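Local coordinates for protein putative succinylglutamate desuccinylase / aspartoacylase (Shewanella amazonensis, PDB 3FMC) that probably acts as a zinc-dependent hydrolase of the succinylglutamate desuccinylase/aspartoacylase family, possibly on ester bonds, at residues 140-145 with 151-156. Residues are numbered along the deposited sequence; the frame is centred on the assembly and turned at random.
Sequences RRLNNP and GHRLAV
Arg141 and Leu142, near the C-terminal end of helix 123-142, meet His152, Arg153 and Val156 near the start of helix 150-163; the two helices are consecutive in the chain, joined by a short linker, in what is probably the zinc-dependent catalytic domain of the succinylglutamate desuccinylase/aspartoacylase family. The backbones come nearest at Leu142 and Arg153, whose CA atoms are 6.8 Å apart.

The polar link is a single hydrogen bond, from Arg141 NE to His152 NE2, 2.9 Å long with an N-H...N angle of 157°. NE2 lies close to the guanidinium plane, whereas NE is tilted slightly from the imidazole plane; the two flat groups are turned 64° apart. With CG anti to the backbone N (chi1 -168°), Arg141 CG lies 3.4 Å from His152 NE2, and the bend at chi2 carries NE to the ring edge. Arginine suits an exposed position here, its long chain bringing an N-H donor to the buried ring. Histidine can serve opposite needs: NE2 accepts from Arg141, while ND1 bonds to the carbonyl oxygen of Glu103. A leucine here would probably leave Arg141 NE and the Glu103 carbonyl without these mates and free the guanidinium to turn.

Apolar packing lies alongside. Leu142 and Val156 run past one another in opposite senses, with Leu142 CG 3.9 Å from Val156 CG1. Leucine's branched end spreads over both valine and backbone, CD2 reaching Arg153 CA at 4.0 Å. The branched valine fits between two neighbours, since its other methyl, CG2, sits over the centre of the His152 ring, 3.4 Å above the plane.

Arg153 also packs on Gln354 of a second subunit. A bend at chi3 turns its guanidinium so that NH2 comes obliquely to within 3.8 Å of Leu142 O.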
loop_
_atom_site.group_PDB
_atom_site.type_symbol
_atom_site.label_atom_id
_atom_site.label_comp_id
_atom_site.label_asym_id
_atom_site.label_seq_id
_atom_site.Cartn_x
_atom_site.Cartn_y
_atom_site.Cartn_z
ATOM N N ARG C 140 -24.103 19.700 14.078
ATOM C CA ARG C 140 -25.052 19.583 13.000
ATOM C C ARG C 140 -24.450 18.785 11.835
ATOM O O ARG C 140 -25.117 17.964 11.201
ATOM C CB ARG C 140 -25.475 20.994 12.548
ATOM C CG ARG C 140 -26.420 21.006 11.346
ATOM C CD ARG C 140 -27.019 22.393 11.058
ATOM N NE ARG C 140 -26.115 23.280 10.324
ATOM C CZ ARG C 140 -25.874 23.192 9.020
ATOM N NH1 ARG C 140 -26.433 22.235 8.278
ATOM N NH2 ARG C 140 -25.046 24.058 8.450
ATOM N N ARG C 141 -23.182 19.036 11.553
ATOM C CA ARG C 141 -22.482 18.347 10.479
ATOM C C ARG C 141 -22.429 16.825 10.667
ATOM O O ARG C 141 -22.580 16.065 9.716
ATOM C CB ARG C 141 -21.033 18.860 10.413
ATOM C CG ARG C 141 -20.317 18.437 9.179
ATOM C CD ARG C 141 -20.854 19.185 7.977
ATOM N NE ARG C 141 -19.985 18.923 6.868
ATOM C CZ ARG C 141 -20.023 19.514 5.697
ATOM N NH1 ARG C 141 -20.954 20.418 5.410
ATOM N NH2 ARG C 141 -19.146 19.146 4.788
ATOM N N LEU C 142 -22.143 16.389 11.890
ATOM C CA LEU C 142 -22.069 14.978 12.212
ATOM C C LEU C 142 -23.423 14.293 12.305
ATOM O O LEU C 142 -23.480 13.060 12.316
ATOM C CB LEU C 142 -21.317 14.749 13.519
ATOM C CG LEU C 142 -19.843 15.184 13.513
ATOM C CD1 LEU C 142 -19.148 14.788 14.798
ATOM C CD2 LEU C 142 -19.095 14.574 12.318
ATOM N N ASN C 143 -24.496 15.077 12.389
ATOM C CA ASN C 143 -25.845 14.543 12.518
ATOM C C ASN C 143 -26.454 14.654 11.126
ATOM O O ASN C 143 -27.058 15.650 10.769
ATOM C CB ASN C 143 -26.630 15.348 13.557
ATOM C CG ASN C 143 -28.043 14.788 13.774
ATOM O OD1 ASN C 143 -28.246 13.595 13.660
ATOM N ND2 ASN C 143 -29.003 15.649 14.067
ATOM N N ASN C 144 -26.212 13.651 10.313
ATOM C CA ASN C 144 -26.619 13.652 8.904
ATOM C C ASN C 144 -26.950 12.226 8.583
ATOM O O ASN C 144 -26.109 11.358 8.773
ATOM C CB ASN C 144 -25.468 14.179 8.037
ATOM C CG ASN C 144 -25.755 14.131 6.546
ATOM O OD1 ASN C 144 -26.726 13.528 6.097
ATOM N ND2 ASN C 144 -24.864 14.730 5.765
ATOM N N PRO C 145 -28.183 11.962 8.109
ATOM C CA PRO C 145 -28.526 10.577 7.804
ATOM C C PRO C 145 -27.712 9.931 6.680
ATOM O O PRO C 145 -27.703 8.707 6.563
ATOM C CB PRO C 145 -29.999 10.662 7.369
ATOM C CG PRO C 145 -30.215 12.088 7.007
ATOM C CD PRO C 145 -29.302 12.887 7.827
ATOM N N GLY C 151 -12.580 10.429 7.716
ATOM C CA GLY C 151 -11.668 11.542 8.032
ATOM C C GLY C 151 -12.441 12.771 8.479
ATOM O O GLY C 151 -12.018 13.473 9.382
ATOM N N HIS C 152 -13.590 13.018 7.886
ATOM C CA HIS C 152 -14.402 14.168 8.309
ATOM C C HIS C 152 -14.923 13.983 9.725
ATOM O O HIS C 152 -14.953 14.961 10.512
ATOM C CB HIS C 152 -15.533 14.421 7.316
ATOM C CG HIS C 152 -16.171 15.769 7.422
ATOM N ND1 HIS C 152 -15.464 16.955 7.257
ATOM C CD2 HIS C 152 -17.470 16.117 7.569
ATOM C CE1 HIS C 152 -16.311 17.969 7.321
ATOM N NE2 HIS C 152 -17.535 17.488 7.492
ATOM N N ARG C 153 -15.324 12.765 10.085
ATOM C CA ARG C 153 -15.806 12.538 11.435
ATOM C C ARG C 153 -14.663 12.834 12.406
ATOM O O ARG C 153 -14.855 13.457 13.434
ATOM C CB ARG C 153 -16.319 11.127 11.618
ATOM C CG ARG C 153 -16.657 10.761 13.038
ATOM C CD ARG C 153 -17.365 9.402 13.139
ATOM N NE ARG C 153 -18.666 9.601 12.557
ATOM C CZ ARG C 153 -19.710 10.075 13.210
ATOM N NH1 ARG C 153 -19.649 10.348 14.509
ATOM N NH2 ARG C 153 -20.827 10.285 12.542
ATOM N N LEU C 154 -13.465 12.368 12.092
ATOM C CA LEU C 154 -12.343 12.642 12.982
ATOM C C LEU C 154 -12.072 14.121 13.107
ATOM O O LEU C 154 -11.989 14.654 14.223
ATOM C CB LEU C 154 -11.077 11.947 12.481
ATOM C CG LEU C 154 -9.737 12.274 13.150
ATOM C CD1 LEU C 154 -9.670 11.807 14.601
ATOM C CD2 LEU C 154 -8.518 11.751 12.323
ATOM N N ALA C 155 -11.916 14.781 11.970
ATOM C CA ALA C 155 -11.559 16.185 11.941
ATOM C C ALA C 155 -12.570 17.068 12.644
ATOM O O ALA C 155 -12.186 17.973 13.402
ATOM C CB ALA C 155 -11.347 16.653 10.525
ATOM N N VAL C 156 -13.852 16.802 12.404
ATOM C CA VAL C 156 -14.926 17.594 12.986
ATOM C C VAL C 156 -14.987 17.374 14.516
ATOM O O VAL C 156 -15.235 18.322 15.257
ATOM C CB VAL C 156 -16.295 17.383 12.249
ATOM C CG1 VAL C 156 -17.397 18.115 12.971
ATOM C CG2 VAL C 156 -16.205 17.833 10.791
#